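Local structure of 5-carboxymethyl-2-hydroxymuconate delta-isomerase (4PFZ) at residues 149-152 / 156-159; 201-206 / 222-227. The protein probably binds a metal ion and acts as an isomerase or acetylpyruvate hydrolase of the fumarylacetoacetate hydrolase family. One frame throughout, in Å; residues are numbered along the deposited sequence.

Contact 1: residues 149-152 / 156-159; sequences QRKD and MRAK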
ATOM      1  N   GLN B 149       5.917  -9.215 -13.914  1.00 21.71           N
ATOM      2  CA  GLN B 149       6.165 -10.069 -12.763  1.00 32.76           C
ATOM      3  C   GLN B 149       7.509 -10.766 -12.919  1.00 31.60           C
ATOM      4  O   GLN B 149       8.342 -10.744 -12.019  1.00 27.31           O
ATOM      5  CB  GLN B 149       5.046 -11.103 -12.604  1.00 30.33           C
ATOM      6  CG  GLN B 149       4.227 -10.926 -11.354  1.00 32.04           C
ATOM      7  CD  GLN B 149       3.155 -11.993 -11.201  1.00 34.91           C
ATOM      8  OE1 GLN B 149       2.226 -12.077 -12.003  1.00 31.51           O
ATOM      9  NE2 GLN B 149       3.284 -12.812 -10.168  1.00 31.44           N
ATOM     10  N   ARG B 150       7.732 -11.361 -14.086  1.00 31.78           N
ATOM     11  CA  ARG B 150       8.950 -12.132 -14.311  1.00 35.69           C
ATOM     12  C   ARG B 150      10.200 -11.248 -14.384  1.00 38.72           C
ATOM     13  O   ARG B 150      11.271 -11.636 -13.917  1.00 27.67           O
ATOM     14  CB  ARG B 150       8.821 -12.961 -15.584  1.00 35.82           C
ATOM     15  CG  ARG B 150       8.750 -14.460 -15.318  1.00 43.16           C
ATOM     16  CD  ARG B 150       8.650 -15.263 -16.607  1.00 50.54           C
ATOM     17  NE  ARG B 150       7.265 -15.586 -16.940  1.00 57.90           N
ATOM     18  CZ  ARG B 150       6.481 -14.830 -17.702  1.00 55.91           C
ATOM     19  NH1 ARG B 150       5.231 -15.206 -17.944  1.00 53.11           N
ATOM     20  NH2 ARG B 150       6.945 -13.697 -18.218  1.00 52.78           N
ATOM     21  N   LYS B 151      10.053 -10.064 -14.972  1.00 36.44           N
ATOM     22  CA  LYS B 151      11.166  -9.136 -15.123  1.00 26.42           C
ATOM     23  C   LYS B 151      11.605  -8.541 -13.783  1.00 27.63           C
ATOM     24  O   LYS B 151      12.800  -8.399 -13.517  1.00 25.79           O
ATOM     25  CB  LYS B 151      10.783  -8.007 -16.083  1.00 37.79           C
ATOM     26  CG  LYS B 151      11.809  -6.875 -16.174  1.00 36.27           C
ATOM     27  CD  LYS B 151      11.317  -5.765 -17.107  1.00 40.86           C
ATOM     28  CE  LYS B 151      12.218  -4.537 -17.062  1.00 42.56           C
ATOM     29  NZ  LYS B 151      13.552  -4.805 -17.691  1.00 43.69           N
ATOM     30  N   ASP B 152      10.626  -8.179 -12.958  1.00 23.29           N
ATOM     31  CA  ASP B 152      10.871  -7.417 -11.732  1.00 21.92           C
ATOM     32  C   ASP B 152      11.274  -8.274 -10.545  1.00 32.32           C
ATOM     33  O   ASP B 152      11.974  -7.801  -9.647  1.00 30.76           O
ATOM     34  CB  ASP B 152       9.625  -6.622 -11.346  1.00 32.81           C
ATOM     35  CG  ASP B 152       9.399  -5.406 -12.218  1.00 37.48           C
ATOM     36  OD1 ASP B 152      10.098  -5.254 -13.241  1.00 30.07           O
ATOM     37  OD2 ASP B 152       8.508  -4.600 -11.870  1.00 41.82           O
ATOM     38  N   MET B 156       4.817  -6.297  -7.331  1.00 14.97           N
ATOM     39  CA  MET B 156       4.045  -5.088  -7.072  1.00 14.13           C
ATOM     40  C   MET B 156       3.700  -4.329  -8.369  1.00 15.85           C
ATOM     41  O   MET B 156       2.534  -4.029  -8.594  1.00 18.95           O
ATOM     42  CB  MET B 156       4.798  -4.156  -6.108  1.00 13.71           C
ATOM     43  CG  MET B 156       3.912  -3.058  -5.500  1.00 19.45           C
ATOM     44  SD  MET B 156       3.601  -1.654  -6.605  1.00 22.38           S
ATOM     45  CE  MET B 156       5.112  -0.734  -6.385  1.00 21.73           C
ATOM     46  N   ARG B 157       4.695  -4.006  -9.196  1.00 14.59           N
ATOM     47  CA  ARG B 157       4.421  -3.237 -10.424  0.83 14.90           C
ATOM     48  C   ARG B 157       3.405  -3.970 -11.282  1.00 20.23           C
ATOM     49  O   ARG B 157       2.403  -3.381 -11.729  1.00 18.56           O
ATOM     50  CB  ARG B 157       5.687  -2.970 -11.249  0.83 15.84           C
ATOM     51  CG  ARG B 157       5.354  -2.308 -12.584  0.83 19.94           C
ATOM     52  CD  ARG B 157       6.584  -1.742 -13.293  0.83 17.37           C
ATOM     53  NE  ARG B 157       7.480  -2.780 -13.797  0.83 18.67           N
ATOM     54  CZ  ARG B 157       7.696  -3.024 -15.085  0.83 24.13           C
ATOM     55  NH1 ARG B 157       8.540  -3.984 -15.447  0.83 27.54           N
ATOM     56  NH2 ARG B 157       7.068  -2.313 -16.013  0.83 24.25           N
ATOM     57  N   ALA B 158       3.653  -5.256 -11.485  1.00 16.29           N
ATOM     58  CA  ALA B 158       2.788  -6.082 -12.327  1.00 18.08           C
ATOM     59  C   ALA B 158       1.330  -6.040 -11.878  1.00 16.29           C
ATOM     60  O   ALA B 158       0.426  -6.194 -12.703  1.00 20.01           O
ATOM     61  CB  ALA B 158       3.275  -7.493 -12.335  1.00 18.05           C
ATOM     62  N   LYS B 159       1.102  -5.870 -10.576  1.00 15.30           N
ATOM     63  CA  LYS B 159      -0.239  -5.955 -10.034  1.00 16.21           C
ATOM     64  C   LYS B 159      -0.739  -4.603  -9.559  1.00 15.23           C
ATOM     65  O   LYS B 159      -1.829  -4.516  -8.985  1.00 15.47           O
ATOM     66  CB  LYS B 159      -0.274  -6.964  -8.884  1.00 21.10           C
ATOM     67  CG  LYS B 159       0.070  -8.390  -9.294  1.00 21.93           C
ATOM     68  CD  LYS B 159       0.315  -9.244  -8.074  1.00 21.94           C
ATOM     69  CE  LYS B 159       0.488 -10.716  -8.399  1.00 22.95           C
ATOM     70  NZ  LYS B 159      -0.784 -11.341  -8.848  1.00 23.61           N
TER
HETATM   71  O   HOH W   1       0.161 -13.357 -11.121  1.00 36.18           O
HETATM   72  O   HOH W   2       6.224  -6.622 -10.958  1.00 17.83           O
HETATM   73  O   HOH W   3       7.580  -4.306  -8.866  1.00 19.14           O
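Arg157 and Asp152 form a side-on salt bridge between helix 146-152 and the short, weakly bonded helical turn at about 156-159, which follow strand 134-145 in the fumarylacetoacetate hydrolase fold; the link between them is three residues long. In the conformer described here, Arg157 grips Asp152 with two nitrogens, one to each oxygen: NE gives a bond of 2.8 Å to Asp152 OD2 and NH1 one of 3.0 Å to OD1, both nearly straight. Both oxygens are met on their syn sides and lie close to the guanidinium plane, while the carboxylate is turned 33° from it. The arginine gets there with CG anti to its backbone nitrogen and a bend at chi3 (70°), which turns NE toward Asp152, so that the edge carrying NE and NH1 faces the carboxylate. Water 2, held by Ala158 N, and water 3, held by Arg157 N, also approach Asp152 OD2, so the carboxylate reaches these two backbone nitrogens through solvent as well. The Lys151 chain crosses the arginine obliquely, its CD near NH1 at the guanidinium edge, and Trp209 of the second subunit packs on the same arginine. At the other end Ala158 CB sits against Gln149, 3.7 Å from CG. The Lys159 ammonium is bonded chiefly to Asp142, with Ser144 as a further partner. It also donates to water 1, which in turn gives a 2.6 Å hydrogen bond to Gln149 OE1.

Contact 2: residues 201-206 / 222-227; sequences HDIGRL and ILTGTP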
ATOM      1  N   HIS B 201      -4.392 -21.757   2.876  1.00 31.41           N
ATOM      2  CA  HIS B 201      -4.493 -21.000   4.114  1.00 35.19           C
ATOM      3  C   HIS B 201      -5.883 -20.396   4.173  1.00 29.75           C
ATOM      4  O   HIS B 201      -6.240 -19.568   3.330  1.00 29.48           O
ATOM      5  CB  HIS B 201      -3.407 -19.914   4.181  1.00 39.24           C
ATOM      6  CG  HIS B 201      -2.024 -20.447   3.983  1.00 41.73           C
ATOM      7  ND1 HIS B 201      -1.365 -20.376   2.774  1.00 43.98           N
ATOM      8  CD2 HIS B 201      -1.190 -21.099   4.828  1.00 41.02           C
ATOM      9  CE1 HIS B 201      -0.178 -20.942   2.890  1.00 48.29           C
ATOM     10  NE2 HIS B 201      -0.047 -21.391   4.124  1.00 47.10           N
ATOM     11  N   ASP B 202      -6.676 -20.815   5.157  1.00 31.74           N
ATOM     12  CA  ASP B 202      -8.059 -20.366   5.235  1.00 28.28           C
ATOM     13  C   ASP B 202      -8.136 -18.919   5.686  1.00 28.59           C
ATOM     14  O   ASP B 202      -7.117 -18.262   5.911  1.00 29.60           O
ATOM     15  CB  ASP B 202      -8.893 -21.277   6.165  1.00 35.32           C
ATOM     16  CG  ASP B 202      -8.284 -21.428   7.547  1.00 40.41           C
ATOM     17  OD1 ASP B 202      -7.714 -20.453   8.073  1.00 38.51           O
ATOM     18  OD2 ASP B 202      -8.381 -22.534   8.118  1.00 38.45           O
ATOM     19  N   ILE B 203      -9.360 -18.424   5.807  1.00 26.48           N
ATOM     20  CA  ILE B 203      -9.612 -17.012   6.077  0.53 30.05           C
ATOM     21  C   ILE B 203      -8.969 -16.551   7.379  1.00 27.75           C
ATOM     22  O   ILE B 203      -8.346 -15.476   7.449  1.00 27.63           O
ATOM     23  CB  ILE B 203     -11.125 -16.731   6.124  0.53 29.84           C
ATOM     24  CG1 ILE B 203     -11.748 -17.013   4.759  0.53 33.09           C
ATOM     25  CG2 ILE B 203     -11.402 -15.309   6.560  0.53 27.40           C
ATOM     26  CD1 ILE B 203     -11.001 -16.382   3.616  0.53 29.92           C
ATOM     27  N   GLY B 204      -9.113 -17.366   8.418  1.00 29.61           N
ATOM     28  CA  GLY B 204      -8.566 -17.023   9.715  1.00 27.29           C
ATOM     29  C   GLY B 204      -7.054 -17.033   9.740  1.00 26.89           C
ATOM     30  O   GLY B 204      -6.442 -16.173  10.380  1.00 29.28           O
ATOM     31  N   ARG B 205      -6.453 -17.995   9.041  1.00 28.22           N
ATOM     32  CA  ARG B 205      -4.997 -18.083   8.951  1.00 31.88           C
ATOM     33  C   ARG B 205      -4.441 -16.867   8.232  1.00 27.16           C
ATOM     34  O   ARG B 205      -3.422 -16.312   8.633  1.00 24.68           O
ATOM     35  CB  ARG B 205      -4.564 -19.358   8.223  1.00 43.69           C
ATOM     36  CG  ARG B 205      -3.059 -19.443   7.940  1.00 48.49           C
ATOM     37  CD  ARG B 205      -2.245 -19.291   9.222  1.00 50.60           C
ATOM     38  NE  ARG B 205      -0.857 -19.715   9.054  1.00 52.67           N
ATOM     39  CZ  ARG B 205       0.136 -19.355   9.862  1.00 55.49           C
ATOM     40  NH1 ARG B 205      -0.100 -18.551  10.893  1.00 57.72           N
ATOM     41  NH2 ARG B 205       1.370 -19.792   9.636  1.00 54.97           N
ATOM     42  N   LEU B 206      -5.117 -16.443   7.171  1.00 28.75           N
ATOM     43  CA  LEU B 206      -4.656 -15.280   6.417  1.00 27.72           C
ATOM     44  C   LEU B 206      -4.724 -14.008   7.256  1.00 29.17           C
ATOM     45  O   LEU B 206      -3.806 -13.190   7.224  1.00 23.79           O
ATOM     46  CB  LEU B 206      -5.472 -15.108   5.128  1.00 25.86           C
ATOM     47  CG  LEU B 206      -5.162 -16.114   4.016  1.00 26.43           C
ATOM     48  CD1 LEU B 206      -6.082 -15.914   2.811  1.00 26.50           C
ATOM     49  CD2 LEU B 206      -3.701 -16.028   3.588  1.00 29.42           C
ATOM     50  N   ILE B 222      -8.179  -7.987   2.091  1.00 15.42           N
ATOM     51  CA  ILE B 222      -7.263  -9.098   1.933  1.00 15.42           C
ATOM     52  C   ILE B 222      -7.812 -10.011   0.832  1.00 17.11           C
ATOM     53  O   ILE B 222      -8.866 -10.628   1.003  1.00 19.49           O
ATOM     54  CB  ILE B 222      -7.102  -9.920   3.240  1.00 16.34           C
ATOM     55  CG1 ILE B 222      -6.556  -9.044   4.389  1.00 15.98           C
ATOM     56  CG2 ILE B 222      -6.235 -11.158   2.975  1.00 17.75           C
ATOM     57  CD1 ILE B 222      -6.490  -9.776   5.774  1.00 17.11           C
ATOM     58  N   LEU B 223      -7.110 -10.093  -0.288  1.00 15.64           N
ATOM     59  CA  LEU B 223      -7.500 -11.010  -1.352  1.00 20.78           C
ATOM     60  C   LEU B 223      -6.944 -12.376  -1.012  1.00 22.91           C
ATOM     61  O   LEU B 223      -5.760 -12.486  -0.684  1.00 20.34           O
ATOM     62  CB  LEU B 223      -6.977 -10.538  -2.709  1.00 19.49           C
ATOM     63  CG  LEU B 223      -7.398  -9.144  -3.166  1.00 14.96           C
ATOM     64  CD1 LEU B 223      -6.802  -8.830  -4.532  1.00 20.68           C
ATOM     65  CD2 LEU B 223      -8.915  -9.070  -3.189  1.00 15.38           C
ATOM     66  N   THR B 224      -7.788 -13.410  -1.090  1.00 19.57           N
ATOM     67  CA  THR B 224      -7.435 -14.709  -0.521  1.00 21.10           C
ATOM     68  C   THR B 224      -6.833 -15.680  -1.523  1.00 20.33           C
ATOM     69  O   THR B 224      -6.612 -16.844  -1.219  1.00 21.58           O
ATOM     70  CB  THR B 224      -8.659 -15.369   0.173  1.00 20.66           C
ATOM     71  OG1 THR B 224      -9.726 -15.586  -0.760  1.00 22.40           O
ATOM     72  CG2 THR B 224      -9.159 -14.445   1.264  1.00 20.18           C
ATOM     73  N   GLY B 225      -6.527 -15.196  -2.713  1.00 26.86           N
ATOM     74  CA  GLY B 225      -5.785 -16.011  -3.646  1.00 26.97           C
ATOM     75  C   GLY B 225      -6.672 -16.477  -4.769  1.00 21.15           C
ATOM     76  O   GLY B 225      -7.884 -16.285  -4.737  1.00 21.11           O
ATOM     77  N   THR B 226      -6.065 -17.089  -5.771  1.00 26.89           N
ATOM     78  CA  THR B 226      -6.807 -17.501  -6.942  1.00 22.61           C
ATOM     79  C   THR B 226      -6.449 -18.942  -7.307  1.00 25.05           C
ATOM     80  O   THR B 226      -5.320 -19.385  -7.105  1.00 30.66           O
ATOM     81  CB  THR B 226      -6.538 -16.522  -8.112  1.00 21.87           C
ATOM     82  OG1 THR B 226      -7.568 -16.638  -9.100  1.00 26.64           O
ATOM     83  CG2 THR B 226      -5.152 -16.753  -8.739  1.00 22.29           C
ATOM     84  N   PRO B 227      -7.443 -19.708  -7.773  1.00 29.51           N
ATOM     85  CA  PRO B 227      -7.166 -21.095  -8.157  1.00 32.49           C
ATOM     86  C   PRO B 227      -6.558 -21.160  -9.548  1.00 35.24           C
ATOM     87  O   PRO B 227      -6.252 -20.119 -10.122  1.00 26.62           O
ATOM     88  CB  PRO B 227      -8.544 -21.754  -8.122  1.00 32.89           C
ATOM     89  CG  PRO B 227      -9.497 -20.639  -8.380  1.00 31.72           C
ATOM     90  CD  PRO B 227      -8.881 -19.397  -7.781  1.00 30.79           C
TER
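Thr224 meets Ile203 and Leu206 in a small apolar contact where the first turn of helix 203-213 lies against the end of strand 221-223, in the fumarylacetoacetate hydrolase fold. The methyl CG2 of Thr224 touches both helix residues, in the conformer described here 3.6 Å from Ile203 CD1, and 3.7 Å from Leu206 CD1, which reaches Thr224 CB as well. The leucine crosses the threonine at about a right angle, the isoleucine more obliquely. With chi1 at 60°, Thr224 sets OG1 between its backbone N and carbonyl carbon; this gives the methyl to the helix, while the hydroxyl hydrogen-bonds to Leu114 O on strand 108-118. Ile116 of that strand packs on both Ile203 and Thr224, and Tyr137 of strand 134-145 also covers Ile203. Farther along the chain from Thr224, Gly225 takes a backbone shape (phi 108°, psi 172°) suited to glycine, and its N donates to Glu113 OE1. Asn66 joins the two segments, donating through ND2 to Thr224 O and accepting from His201 N at OD1. The helix start itself is fixed by Asp202 as N-cap, whose OD1 accepts from Arg205 N at 2.9 Å.

How the contacts relate
Both contacts are largely buried and lie in the fumarylacetoacetate hydrolase family region, but contact 2 is deeper, its centre about 11 Å from the centre of the chain, against about 19 Å for contact 1. Contact 1 joins two helical pieces adjacent in sequence and lies beside the second subunit; contact 2 sets a helix against a strand end, without touching that subunit. Charge and water dominate the first, methyl groups the second, where the polar bonds of Thr224 run to residues outside the two segments. Strand 134-145 is a shared neighbour: its Asp142 pairs with Lys159 and touches Leu223. Their centres are about 21 Å apart and their nearest atoms about 7 Å, so they do not touch.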